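PDB 5EJR: myosin-I heavy chain from Dictyostelium discoideum, which is an actin-based ATPase motor acting in early phagocytosis and adhesion, its C-terminal MyTH4-FERM tail unit being the part present here. Local coordinates for residues T40-K46 against R113-P119; I71-M75 against A86-I90; L424-Q428 against F489-E493; R215-Q219 against L322-Q326. One frame throughout, in Å; residues are numbered along the deposited sequence. Where two conformers were deposited one is given.

Contact 1 (T40-K46 against R113-P119)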
loop_
_atom_site.group_PDB
_atom_site.type_symbol
_atom_site.label_atom_id
_atom_site.label_comp_id
_atom_site.label_asym_id
_atom_site.label_seq_id
_atom_site.Cartn_x
_atom_site.Cartn_y
_atom_site.Cartn_z
ATOM N N THR A 40 4.805 38.816 -16.485
ATOM C CA THR A 40 3.371 38.503 -16.312
ATOM C C THR A 40 3.071 36.980 -16.382
ATOM O O THR A 40 1.981 36.537 -15.990
ATOM C CB THR A 40 2.493 39.308 -17.289
ATOM O OG1 THR A 40 2.753 38.897 -18.628
ATOM C CG2 THR A 40 2.678 40.812 -17.155
ATOM N N ALA A 41 4.048 36.190 -16.884
ATOM C CA ALA A 41 3.950 34.741 -16.995
ATOM C C ALA A 41 4.052 34.107 -15.602
ATOM O O ALA A 41 3.565 33.001 -15.415
ATOM C CB ALA A 41 5.049 34.206 -17.903
ATOM N N PHE A 42 4.669 34.822 -14.630
ATOM C CA PHE A 42 4.817 34.390 -13.239
ATOM C C PHE A 42 3.577 34.700 -12.388
ATOM O O PHE A 42 3.554 34.359 -11.203
ATOM C CB PHE A 42 6.026 35.081 -12.599
ATOM C CG PHE A 42 7.379 34.640 -13.095
ATOM C CD1 PHE A 42 7.830 33.341 -12.875
ATOM C CD2 PHE A 42 8.234 35.540 -13.716
ATOM C CE1 PHE A 42 9.096 32.942 -13.304
ATOM C CE2 PHE A 42 9.503 35.142 -14.139
ATOM C CZ PHE A 42 9.925 33.848 -13.925
ATOM N N TYR A 43 2.572 35.369 -12.966
ATOM C CA TYR A 43 1.402 35.789 -12.215
ATOM C C TYR A 43 0.163 34.970 -12.514
ATOM O O TYR A 43 -0.039 34.541 -13.657
ATOM C CB TYR A 43 1.121 37.298 -12.429
ATOM C CG TYR A 43 2.281 38.237 -12.159
ATOM C CD1 TYR A 43 3.197 37.974 -11.145
ATOM C CD2 TYR A 43 2.407 39.438 -12.851
ATOM C CE1 TYR A 43 4.275 38.822 -10.904
ATOM C CE2 TYR A 43 3.454 40.321 -12.585
ATOM C CZ TYR A 43 4.391 40.004 -11.612
ATOM O OH TYR A 43 5.434 40.854 -11.334
ATOM N N PHE A 44 -0.684 34.788 -11.480
ATOM C CA PHE A 44 -1.960 34.075 -11.546
ATOM C C PHE A 44 -2.890 34.655 -12.618
ATOM O O PHE A 44 -2.945 35.868 -12.806
ATOM C CB PHE A 44 -2.673 34.074 -10.169
ATOM C CG PHE A 44 -4.090 33.527 -10.176
ATOM C CD1 PHE A 44 -5.174 34.352 -10.463
ATOM C CD2 PHE A 44 -4.333 32.175 -9.960
ATOM C CE1 PHE A 44 -6.473 33.832 -10.539
ATOM C CE2 PHE A 44 -5.636 31.661 -10.016
ATOM C CZ PHE A 44 -6.695 32.492 -10.309
ATOM N N ASN A 45 -3.629 33.776 -13.296
ATOM C CA ASN A 45 -4.648 34.122 -14.272
ATOM C C ASN A 45 -5.749 33.086 -14.189
ATOM O O ASN A 45 -5.469 31.893 -14.046
ATOM C CB ASN A 45 -4.087 34.235 -15.690
ATOM C CG ASN A 45 -4.997 34.992 -16.626
ATOM O OD1 ASN A 45 -6.143 34.596 -16.891
ATOM N ND2 ASN A 45 -4.512 36.118 -17.125
ATOM N N LYS A 46 -7.002 33.550 -14.263
ATOM C CA LYS A 46 -8.208 32.722 -14.164
ATOM C C LYS A 46 -8.437 31.824 -15.384
ATOM O O LYS A 46 -9.234 30.890 -15.300
ATOM C CB LYS A 46 -9.457 33.605 -13.924
ATOM C CG LYS A 46 -9.467 34.388 -12.606
ATOM C CD LYS A 46 -10.098 33.602 -11.452
ATOM C CE LYS A 46 -10.210 34.428 -10.193
ATOM N NZ LYS A 46 -10.543 33.592 -9.008
ATOM N N ARG A 113 3.392 29.959 -10.227
ATOM C CA ARG A 113 2.738 31.073 -10.936
ATOM C C ARG A 113 1.309 31.256 -10.410
ATOM O O ARG A 113 0.882 32.381 -10.159
ATOM C CB ARG A 113 2.719 30.800 -12.455
ATOM C CG ARG A 113 1.647 31.554 -13.240
ATOM C CD ARG A 113 1.221 30.781 -14.464
ATOM N NE ARG A 113 -0.006 31.296 -15.056
ATOM C CZ ARG A 113 -0.043 32.128 -16.092
ATOM N NH1 ARG A 113 1.083 32.586 -16.624
ATOM N NH2 ARG A 113 -1.204 32.516 -16.598
ATOM N N GLN A 114 0.590 30.150 -10.198
ATOM C CA GLN A 114 -0.791 30.244 -9.753
ATOM C C GLN A 114 -0.942 30.662 -8.268
ATOM O O GLN A 114 -2.037 31.043 -7.863
ATOM C CB GLN A 114 -1.541 28.965 -10.097
ATOM C CG GLN A 114 -1.796 28.809 -11.608
ATOM C CD GLN A 114 -2.766 29.835 -12.165
ATOM O OE1 GLN A 114 -2.385 30.913 -12.636
ATOM N NE2 GLN A 114 -4.043 29.527 -12.101
ATOM N N THR A 115 0.161 30.692 -7.503
ATOM C CA THR A 115 0.154 31.146 -6.096
ATOM C C THR A 115 0.498 32.648 -5.995
ATOM O O THR A 115 0.226 33.267 -4.970
ATOM C CB THR A 115 1.160 30.356 -5.227
ATOM O OG1 THR A 115 2.490 30.793 -5.496
ATOM C CG2 THR A 115 1.042 28.852 -5.378
ATOM N N ASN A 116 1.148 33.200 -7.030
ATOM C CA ASN A 116 1.597 34.592 -7.100
ATOM C C ASN A 116 0.485 35.505 -7.634
ATOM O O ASN A 116 0.065 35.349 -8.779
ATOM C CB ASN A 116 2.849 34.676 -7.983
ATOM C CG ASN A 116 3.832 35.765 -7.644
ATOM O OD1 ASN A 116 3.993 36.176 -6.489
ATOM N ND2 ASN A 116 4.597 36.178 -8.638
ATOM N N LYS A 117 0.007 36.444 -6.790
ATOM C CA LYS A 117 -1.045 37.434 -7.086
ATOM C C LYS A 117 -2.386 36.767 -7.436
ATOM O O LYS A 117 -3.025 37.074 -8.445
ATOM C CB LYS A 117 -0.603 38.479 -8.141
ATOM C CG LYS A 117 0.652 39.265 -7.749
ATOM C CD LYS A 117 0.999 40.354 -8.770
ATOM C CE LYS A 117 2.369 40.968 -8.551
ATOM N NZ LYS A 117 2.456 41.760 -7.292
ATOM N N ASN A 118 -2.803 35.851 -6.564
ATOM C CA ASN A 118 -4.051 35.125 -6.670
ATOM C C ASN A 118 -5.100 35.927 -5.862
ATOM O O ASN A 118 -4.844 36.231 -4.694
ATOM C CB ASN A 118 -3.857 33.713 -6.085
ATOM C CG ASN A 118 -4.948 32.719 -6.376
ATOM O OD1 ASN A 118 -6.127 33.052 -6.500
ATOM N ND2 ASN A 118 -4.571 31.449 -6.471
ATOM N N PRO A 119 -6.279 36.275 -6.430
ATOM C CA PRO A 119 -7.261 37.058 -5.650
ATOM C C PRO A 119 -7.924 36.277 -4.514
ATOM O O PRO A 119 -8.685 36.860 -3.737
ATOM C CB PRO A 119 -8.286 37.497 -6.707
ATOM C CG PRO A 119 -8.212 36.444 -7.761
ATOM C CD PRO A 119 -6.760 36.031 -7.806
HETATM O O HOH W 1 -3.490 31.028 -15.951
HETATM O O HOH W 2 -8.616 32.241 -7.204
#
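Phe44 and Arg113 both carry CG anti to the backbone N (chi1 172° and 158°), which brings the phenylalanine ring against the amide of Asn118 and lets the arginine, extended from CG to NE, run along the carbonyls of Ala41 and Tyr43. Here the loop ahead of helix 58-75 packs on the MyTH4 helical bundle, meeting the type I turn from Arg113 to Asn116 at the end of helix 104-113. Arg113 NH1 donates to Ala41 O at 2.8 Å, coming from above that carbonyl's plane, while Tyr43 O sits over the centre of one guanidinium face, 3.4 Å from Arg113 CZ. The backbones join directly: Phe44 N donates to Asn116 O at 2.9 Å. Gln114 reads the backbone of Asn45 with both ends of its amide. OE1 accepts from Asn45 N at 3.2 Å in the carbonyl plane, on a lone pair, and NE2 gives a weak bond to Asn45 O. The Asn118 amide, tied to Ser123 of helix 121-137, stacks on one face of the Phe44 ring with the planes 18° apart, and Pro119 CD approaches Phe44 CE1 to 3.5 Å. Lys117 CE lies over the Tyr43 ring, 3.9 Å from its centroid, in a CH-pi contact. A water accepts from Arg113 NH2 at 2.8 Å and lies 2.9 Å from Asn45 O, to which it can donate.

Contact 2 (I71-M75 against A86-I90)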
loop_
_atom_site.group_PDB
_atom_site.type_symbol
_atom_site.label_atom_id
_atom_site.label_comp_id
_atom_site.label_asym_id
_atom_site.label_seq_id
_atom_site.Cartn_x
_atom_site.Cartn_y
_atom_site.Cartn_z
ATOM N N ILE A 71 -4.030 21.480 -12.367
ATOM C CA ILE A 71 -3.550 22.328 -11.270
ATOM C C ILE A 71 -4.707 23.266 -10.849
ATOM O O ILE A 71 -5.047 23.346 -9.665
ATOM C CB ILE A 71 -2.246 23.065 -11.676
ATOM C CG1 ILE A 71 -1.080 22.056 -11.737
ATOM C CG2 ILE A 71 -1.930 24.230 -10.725
ATOM C CD1 ILE A 71 0.325 22.611 -12.031
ATOM N N MET A 72 -5.376 23.876 -11.852
ATOM C CA MET A 72 -6.538 24.750 -11.676
ATOM C C MET A 72 -7.694 24.035 -10.978
ATOM O O MET A 72 -8.358 24.631 -10.138
ATOM C CB MET A 72 -6.976 25.330 -13.029
ATOM C CG MET A 72 -5.999 26.349 -13.593
ATOM S SD MET A 72 -6.644 27.222 -15.053
ATOM C CE MET A 72 -8.111 27.993 -14.357
ATOM N N MET A 73 -7.905 22.750 -11.292
ATOM C CA MET A 73 -8.926 21.900 -10.676
ATOM C C MET A 73 -8.579 21.643 -9.219
ATOM O O MET A 73 -9.465 21.642 -8.373
ATOM C CB MET A 73 -9.009 20.558 -11.409
ATOM C CG MET A 73 -9.717 20.631 -12.725
ATOM S SD MET A 73 -9.390 19.180 -13.742
ATOM C CE MET A 73 -10.576 18.154 -13.174
ATOM N N TRP A 74 -7.289 21.402 -8.930
ATOM C CA TRP A 74 -6.814 21.129 -7.573
ATOM C C TRP A 74 -6.997 22.372 -6.684
ATOM O O TRP A 74 -7.473 22.271 -5.546
ATOM C CB TRP A 74 -5.344 20.694 -7.598
ATOM C CG TRP A 74 -4.718 20.720 -6.243
ATOM C CD1 TRP A 74 -3.847 21.651 -5.754
ATOM C CD2 TRP A 74 -5.004 19.827 -5.161
ATOM N NE1 TRP A 74 -3.527 21.359 -4.447
ATOM C CE2 TRP A 74 -4.245 20.260 -4.047
ATOM C CE3 TRP A 74 -5.816 18.685 -5.027
ATOM C CZ2 TRP A 74 -4.260 19.580 -2.822
ATOM C CZ3 TRP A 74 -5.820 18.005 -3.816
ATOM C CH2 TRP A 74 -5.063 18.461 -2.728
ATOM N N MET A 75 -6.628 23.540 -7.240
ATOM C CA MET A 75 -6.702 24.854 -6.610
ATOM C C MET A 75 -8.124 25.416 -6.511
ATOM O O MET A 75 -8.333 26.393 -5.797
ATOM C CB MET A 75 -5.761 25.822 -7.325
ATOM C CG MET A 75 -4.310 25.488 -7.081
ATOM S SD MET A 75 -3.164 26.469 -8.059
ATOM C CE MET A 75 -3.311 28.081 -7.186
ATOM N N ALA A 86 -10.541 15.788 -5.958
ATOM C CA ALA A 86 -9.289 16.520 -5.740
ATOM C C ALA A 86 -8.064 15.592 -5.559
ATOM O O ALA A 86 -6.999 15.892 -6.106
ATOM C CB ALA A 86 -9.427 17.451 -4.547
ATOM N N SER A 87 -8.216 14.464 -4.806
ATOM C CA SER A 87 -7.098 13.531 -4.602
ATOM C C SER A 87 -6.686 12.878 -5.917
ATOM O O SER A 87 -5.494 12.804 -6.224
ATOM C CB SER A 87 -7.421 12.486 -3.538
ATOM O OG SER A 87 -8.543 11.693 -3.881
ATOM N N LEU A 88 -7.684 12.471 -6.713
ATOM C CA LEU A 88 -7.541 11.870 -8.046
ATOM C C LEU A 88 -6.874 12.861 -9.009
ATOM O O LEU A 88 -6.023 12.460 -9.803
ATOM C CB LEU A 88 -8.926 11.465 -8.572
ATOM C CG LEU A 88 -9.292 9.967 -8.569
ATOM C CD1 LEU A 88 -9.052 9.314 -7.216
ATOM C CD2 LEU A 88 -10.744 9.757 -8.992
ATOM N N VAL A 89 -7.189 14.170 -8.868
ATOM C CA VAL A 89 -6.617 15.226 -9.722
ATOM C C VAL A 89 -5.127 15.412 -9.433
ATOM O O VAL A 89 -4.325 15.369 -10.366
ATOM C CB VAL A 89 -7.442 16.543 -9.656
ATOM C CG1 VAL A 89 -6.672 17.721 -10.250
ATOM C CG2 VAL A 89 -8.781 16.377 -10.363
ATOM N N ILE A 90 -4.746 15.571 -8.152
ATOM C CA ILE A 90 -3.337 15.727 -7.782
ATOM C C ILE A 90 -2.537 14.426 -8.063
ATOM O O ILE A 90 -1.379 14.524 -8.442
ATOM C CB ILE A 90 -3.158 16.270 -6.334
ATOM C CG1 ILE A 90 -1.694 16.709 -6.070
ATOM C CG2 ILE A 90 -3.683 15.292 -5.275
ATOM C CD1 ILE A 90 -1.506 17.657 -4.819
#
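Trp74 and Ala86 are the residues of closest backbone approach, where the axes of segments 71-75 and 86-90 come within 9.0 Å and run roughly antiparallel, 149° between their N-to-C directions. A chi1 of 166° swings the Trp74 indole away from its own backbone N, so that it leans across to the second helix and presents its six-membered ring. Ile90 covers one face: CD1 stands 3.9 Å from the six-membered-ring centroid in a CH-pi contact, and CG2 reaches 3.7 Å from Trp74 CZ3. The carbonyl of Ala86 comes instead to the ring's edge, with O at 3.2 Å from Trp74 CE3. This is helix-to-helix packing in the MyTH4 bundle, between consecutive helices joined by a ten-residue connection. The indole NE1 donates to Lys126 O of helix 121-137, so the buried ring is anchored at its polar end, and Ile197 and Arg201 of helix 194-205 also touch it. Replacing Trp74 with an alanine is likely to leave Ile90 without the ring face it covers and Lys126 O without its indole donor. On the other flank Val89 straddles two residues, its CG1 4.2 Å from Trp74 CB and its CG2 3.8 Å from Met73 CE, which the bend at the end of the methionine chain turns toward it.

Contact 3 (L424-Q428 against F489-E493)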
loop_
_atom_site.group_PDB
_atom_site.type_symbol
_atom_site.label_atom_id
_atom_site.label_comp_id
_atom_site.label_asym_id
_atom_site.label_seq_id
_atom_site.Cartn_x
_atom_site.Cartn_y
_atom_site.Cartn_z
ATOM N N LEU A 424 -0.052 -17.747 -0.434
ATOM C CA LEU A 424 -0.627 -17.990 -1.769
ATOM C C LEU A 424 -0.718 -16.757 -2.642
ATOM O O LEU A 424 -1.040 -15.681 -2.163
ATOM C CB LEU A 424 -2.018 -18.672 -1.670
ATOM C CG LEU A 424 -2.144 -19.898 -0.761
ATOM C CD1 LEU A 424 -3.615 -20.284 -0.566
ATOM C CD2 LEU A 424 -1.396 -21.060 -1.300
ATOM N N PHE A 425 -0.389 -16.909 -3.922
ATOM C CA PHE A 425 -0.467 -15.810 -4.885
ATOM C C PHE A 425 -1.243 -16.314 -6.101
ATOM O O PHE A 425 -0.960 -17.404 -6.585
ATOM C CB PHE A 425 0.957 -15.379 -5.344
ATOM C CG PHE A 425 1.843 -14.826 -4.251
ATOM C CD1 PHE A 425 1.760 -13.489 -3.876
ATOM C CD2 PHE A 425 2.727 -15.653 -3.566
ATOM C CE1 PHE A 425 2.558 -12.984 -2.847
ATOM C CE2 PHE A 425 3.538 -15.145 -2.550
ATOM C CZ PHE A 425 3.440 -13.818 -2.185
ATOM N N ASN A 426 -2.202 -15.541 -6.610
ATOM C CA ASN A 426 -2.927 -15.938 -7.835
ATOM C C ASN A 426 -2.024 -15.807 -9.045
ATOM O O ASN A 426 -1.446 -14.746 -9.257
ATOM C CB ASN A 426 -4.199 -15.096 -8.045
ATOM C CG ASN A 426 -5.209 -15.190 -6.927
ATOM O OD1 ASN A 426 -5.750 -14.189 -6.467
ATOM N ND2 ASN A 426 -5.465 -16.388 -6.448
ATOM N N ILE A 427 -1.850 -16.896 -9.802
ATOM C CA ILE A 427 -1.021 -16.883 -11.015
ATOM C C ILE A 427 -1.817 -17.334 -12.230
ATOM O O ILE A 427 -2.771 -18.107 -12.090
ATOM C CB ILE A 427 0.327 -17.659 -10.902
ATOM C CG1 ILE A 427 0.109 -19.155 -10.577
ATOM C CG2 ILE A 427 1.301 -16.989 -9.934
ATOM C CD1 ILE A 427 0.529 -20.027 -11.640
ATOM N N GLN A 428 -1.376 -16.893 -13.421
ATOM C CA GLN A 428 -1.953 -17.271 -14.713
ATOM C C GLN A 428 -0.951 -18.166 -15.435
ATOM O O GLN A 428 0.242 -17.859 -15.479
ATOM C CB GLN A 428 -2.310 -16.032 -15.552
ATOM C CG GLN A 428 -3.393 -15.152 -14.932
ATOM C CD GLN A 428 -4.789 -15.509 -15.384
ATOM O OE1 GLN A 428 -5.044 -15.823 -16.556
ATOM N NE2 GLN A 428 -5.744 -15.393 -14.474
ATOM N N PHE A 489 5.991 -17.886 -14.151
ATOM C CA PHE A 489 4.595 -17.757 -13.725
ATOM C C PHE A 489 4.124 -16.332 -13.927
ATOM O O PHE A 489 4.838 -15.388 -13.581
ATOM C CB PHE A 489 4.446 -18.162 -12.244
ATOM C CG PHE A 489 5.310 -19.320 -11.800
ATOM C CD1 PHE A 489 4.868 -20.628 -11.930
ATOM C CD2 PHE A 489 6.571 -19.101 -11.254
ATOM C CE1 PHE A 489 5.666 -21.699 -11.501
ATOM C CE2 PHE A 489 7.372 -20.170 -10.836
ATOM C CZ PHE A 489 6.908 -21.459 -10.949
ATOM N N THR A 490 2.934 -16.168 -14.500
ATOM C CA THR A 490 2.376 -14.845 -14.793
ATOM C C THR A 490 1.719 -14.286 -13.569
ATOM O O THR A 490 0.791 -14.897 -13.038
ATOM C CB THR A 490 1.474 -14.911 -16.050
ATOM O OG1 THR A 490 2.278 -15.342 -17.154
ATOM C CG2 THR A 490 0.778 -13.588 -16.367
ATOM N N THR A 491 2.212 -13.110 -13.117
ATOM C CA THR A 491 1.773 -12.394 -11.917
ATOM C C THR A 491 2.428 -11.027 -11.865
ATOM O O THR A 491 3.624 -10.915 -12.171
ATOM C CB THR A 491 2.139 -13.185 -10.604
ATOM O OG1 THR A 491 1.993 -12.325 -9.477
ATOM C CG2 THR A 491 3.571 -13.749 -10.594
ATOM N N ASP A 492 1.699 -10.017 -11.355
ATOM C CA ASP A 492 2.267 -8.677 -11.175
ATOM C C ASP A 492 2.746 -8.466 -9.728
ATOM O O ASP A 492 3.119 -7.351 -9.368
ATOM C CB ASP A 492 1.225 -7.601 -11.538
ATOM C CG ASP A 492 -0.035 -7.613 -10.670
ATOM O OD1 ASP A 492 -0.237 -8.600 -9.915
ATOM O OD2 ASP A 492 -0.824 -6.641 -10.754
ATOM N N GLU A 493 2.719 -9.520 -8.889
ATOM C CA GLU A 493 3.103 -9.347 -7.494
ATOM C C GLU A 493 4.591 -9.622 -7.222
ATOM O O GLU A 493 4.942 -10.140 -6.155
ATOM C CB GLU A 493 2.200 -10.179 -6.574
ATOM C CG GLU A 493 0.767 -9.677 -6.507
ATOM C CD GLU A 493 -0.100 -10.580 -5.641
ATOM O OE1 GLU A 493 -0.893 -11.353 -6.220
ATOM O OE2 GLU A 493 0.058 -10.574 -4.398
HETATM O O HOH W 3 -2.674 -13.200 -5.259
HETATM O O HOH W 4 -0.517 -12.376 -8.603
#
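Gln428 and Thr490 form a single antiparallel bridge, a hydrogen-bonded pair with CA atoms 5.0 Å apart, after which the two backbones part; the end-to-end directions of the touching stretches differ by 132°. Gln428 N donates to Thr490 O at 3.0 Å with the donor nitrogen in the carbonyl plane, and the return bond from Thr490 N to Gln428 O is weak. Beyond the bridge the segments meet through side chains and two bridging waters. Ile427 directs CG2 into the corner between Thr491, whose CB is 4.0 Å away, and Phe489, whose CB is 4.1 Å away. Glu493, at the N-cap position of helix 494-505, reaches back with CG beside the backbone N and an extended chain beyond, which sets the carboxylate at the edge of the Phe425 ring, OE2 lying 3.4 Å from Phe425 CD1 with the planes 68° apart. Its OE1 is gripped by two waters: one accepts from Asn426 N, the other donates to Asn426 O and accepts from Thr491 OG1. The same hydroxyl oxygen accepts from Glu493 N at 3.0 Å, an ST turn that leads the chain from strand into helix. In this PH/PTB-like lobe of the FERM domain, the bridge links an edge strand of the four-stranded sheet, 423-428, to an edge strand of the three-stranded one, 486-490. Strand 435-440 pairs with 423-428 on its inner side, through Phe425-Leu438 and Ile427-Ala436 backbone bonds, strand 473-477 flanks 486-490, and helix 494-505 covers Phe425 through Ser496, Ile497 and Val500.

Contact 4 (R215-Q219 against L322-Q326). With EDO (1,2-ethanediol), chain H.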
loop_
_atom_site.group_PDB
_atom_site.type_symbol
_atom_site.label_atom_id
_atom_site.label_comp_id
_atom_site.label_asym_id
_atom_site.label_seq_id
_atom_site.Cartn_x
_atom_site.Cartn_y
_atom_site.Cartn_z
ATOM N N ARG A 215 -6.098 -3.346 11.643
ATOM C CA ARG A 215 -6.889 -4.387 12.287
ATOM C C ARG A 215 -6.082 -5.649 12.530
ATOM O O ARG A 215 -5.090 -5.909 11.832
ATOM C CB ARG A 215 -8.139 -4.706 11.471
ATOM C CG ARG A 215 -9.024 -3.492 11.223
ATOM C CD ARG A 215 -10.430 -3.903 10.876
ATOM N NE ARG A 215 -11.068 -2.939 9.983
ATOM C CZ ARG A 215 -12.264 -3.109 9.426
ATOM N NH1 ARG A 215 -12.974 -4.203 9.679
ATOM N NH2 ARG A 215 -12.761 -2.185 8.615
ATOM N N PHE A 216 -6.505 -6.431 13.531
ATOM C CA PHE A 216 -5.925 -7.730 13.851
ATOM C C PHE A 216 -7.033 -8.738 13.612
ATOM O O PHE A 216 -8.178 -8.343 13.426
ATOM C CB PHE A 216 -5.400 -7.789 15.296
ATOM C CG PHE A 216 -4.080 -7.081 15.466
ATOM C CD1 PHE A 216 -4.025 -5.693 15.582
ATOM C CD2 PHE A 216 -2.890 -7.798 15.537
ATOM C CE1 PHE A 216 -2.789 -5.032 15.709
ATOM C CE2 PHE A 216 -1.660 -7.137 15.680
ATOM C CZ PHE A 216 -1.619 -5.760 15.747
ATOM N N ILE A 217 -6.695 -10.025 13.597
ATOM C CA ILE A 217 -7.618 -11.134 13.342
ATOM C C ILE A 217 -8.805 -11.185 14.345
ATOM O O ILE A 217 -9.880 -11.651 13.980
ATOM C CB ILE A 217 -6.810 -12.475 13.275
ATOM C CG1 ILE A 217 -7.640 -13.645 12.676
ATOM C CG2 ILE A 217 -6.194 -12.847 14.621
ATOM C CD1 ILE A 217 -7.691 -13.673 11.160
ATOM N N ASP A 218 -8.615 -10.686 15.579
ATOM C CA ASP A 218 -9.665 -10.700 16.604
ATOM C C ASP A 218 -10.669 -9.555 16.421
ATOM O O ASP A 218 -11.615 -9.438 17.203
ATOM C CB ASP A 218 -9.060 -10.741 18.031
ATOM C CG ASP A 218 -8.275 -9.515 18.500
ATOM O OD1 ASP A 218 -8.024 -8.612 17.676
ATOM O OD2 ASP A 218 -7.879 -9.485 19.681
ATOM N N GLN A 219 -10.459 -8.727 15.365
ATOM C CA GLN A 219 -11.257 -7.560 14.964
ATOM C C GLN A 219 -10.916 -6.315 15.802
ATOM O O GLN A 219 -11.490 -5.244 15.579
ATOM C CB GLN A 219 -12.775 -7.853 14.923
ATOM C CG GLN A 219 -13.177 -8.904 13.900
ATOM C CD GLN A 219 -14.602 -9.355 14.112
ATOM O OE1 GLN A 219 -14.868 -10.350 14.798
ATOM N NE2 GLN A 219 -15.556 -8.626 13.541
ATOM N N LEU A 322 -2.694 -15.051 18.632
ATOM C CA LEU A 322 -3.013 -14.521 17.312
ATOM C C LEU A 322 -2.939 -15.602 16.263
ATOM O O LEU A 322 -3.749 -15.610 15.339
ATOM C CB LEU A 322 -2.123 -13.360 16.924
ATOM C CG LEU A 322 -2.392 -12.043 17.614
ATOM C CD1 LEU A 322 -1.292 -11.046 17.267
ATOM C CD2 LEU A 322 -3.791 -11.472 17.246
ATOM N N THR A 323 -1.986 -16.536 16.428
ATOM C CA THR A 323 -1.833 -17.671 15.515
ATOM C C THR A 323 -3.030 -18.589 15.595
ATOM O O THR A 323 -3.564 -18.967 14.550
ATOM C CB THR A 323 -0.517 -18.411 15.781
ATOM O OG1 THR A 323 0.543 -17.471 15.627
ATOM C CG2 THR A 323 -0.309 -19.581 14.813
ATOM N N TYR A 324 -3.410 -18.994 16.825
ATOM C CA TYR A 324 -4.544 -19.885 17.032
ATOM C C TYR A 324 -5.803 -19.247 16.403
ATOM O O TYR A 324 -6.490 -19.903 15.631
ATOM C CB TYR A 324 -4.749 -20.193 18.541
ATOM C CG TYR A 324 -6.143 -20.725 18.812
ATOM C CD1 TYR A 324 -6.544 -21.970 18.328
ATOM C CD2 TYR A 324 -7.085 -19.950 19.481
ATOM C CE1 TYR A 324 -7.834 -22.441 18.535
ATOM C CE2 TYR A 324 -8.392 -20.397 19.657
ATOM C CZ TYR A 324 -8.768 -21.628 19.155
ATOM O OH TYR A 324 -10.038 -22.075 19.372
ATOM N N CYS A 325 -6.073 -17.977 16.753
ATOM C CA CYS A 325 -7.176 -17.151 16.267
ATOM C C CYS A 325 -7.211 -17.120 14.722
ATOM O O CYS A 325 -8.281 -17.265 14.140
ATOM C CB CYS A 325 -7.076 -15.750 16.867
ATOM S SG CYS A 325 -8.428 -14.631 16.417
ATOM N N GLN A 326 -6.038 -16.996 14.064
ATOM C CA GLN A 326 -5.928 -16.939 12.591
ATOM C C GLN A 326 -6.259 -18.289 11.950
ATOM O O GLN A 326 -6.997 -18.314 10.975
ATOM C CB GLN A 326 -4.531 -16.459 12.152
ATOM C CG GLN A 326 -4.374 -16.364 10.646
ATOM C CD GLN A 326 -3.052 -15.743 10.298
ATOM O OE1 GLN A 326 -2.676 -14.712 10.830
ATOM N NE2 GLN A 326 -2.312 -16.379 9.426
HETATM C C1 EDO H . -1.832 -21.410 8.021
HETATM O O1 EDO H . -1.732 -21.173 6.633
HETATM C C2 EDO H . -1.970 -20.152 8.933
HETATM O O2 EDO H . -2.639 -19.041 8.363
#
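One side chain carries the largest share of this contact: Ile217, second residue of the type I turn from Phe216 to Gln219, whose CB is directed toward helix 317-332 and whose two branches touch residues a helical turn apart. The contact is made by van der Waals packing. CG1, trans to the isoleucine's own N (chi1 -166°), meets the helix backbone 3.7 Å from Gln326 CA, whereas CG2 settles one turn earlier, 3.8 Å from Leu322 CD2 and equally far from Leu322 O. Cys325 also lies against Ile217, though it was modelled in two conformers and its exact approach is doubtful. Were this position a serine, Leu322 CD2 and Gln326 CA would probably lose their apolar neighbours and the turn would sit less firmly against the helix. Phe216 adds a flanking contact, its CD2 4.0 Å from Leu322 CD1. Gln326 touches Ile217 with the base of its chain while the amide is engaged beyond it: OE1 accepts from Arg296 N, and NE2 donates to O2 of a 1,2-ethanediol at 2.9 Å (N-H...O angle 159°), a molecule probably from the crystallisation liquor. Within the FERM domain the turn joins strands 211-215 and 221-225 of the ubiquitin-like lobe, and the helix belongs to the central helical lobe, making this an interlobe contact. Around it, Tyr243 of helix 232-243 stacks on Phe216 and touches Leu322, Arg295 of strand 290-296 touches Ile217 and Gln326, and helix 341-355 packs on Tyr324.

Contacts 1 and 2 belong to the MyTH4 end of the tail and contacts 3 and 4 to the FERM domain. Contact 2 is nested inside the chain loop closed by contact 1; their centres are about 17 Å apart and they touch, Met72 CE lying 3.2 Å from Lys46 O and Met75 CE 3.3 Å from Gln114 O. Contacts 3 and 4 have centres about 26 Å apart and nearest atoms about 10 Å apart, the ethanediol on Gln326 also bonding Gly421 N, shortly before strand 423-428. Contacts 1 and 4 are the most distant pair, centres about 54 Å apart, on opposite sides of the chain's centre. The ATP-binding motor is not part of this chain.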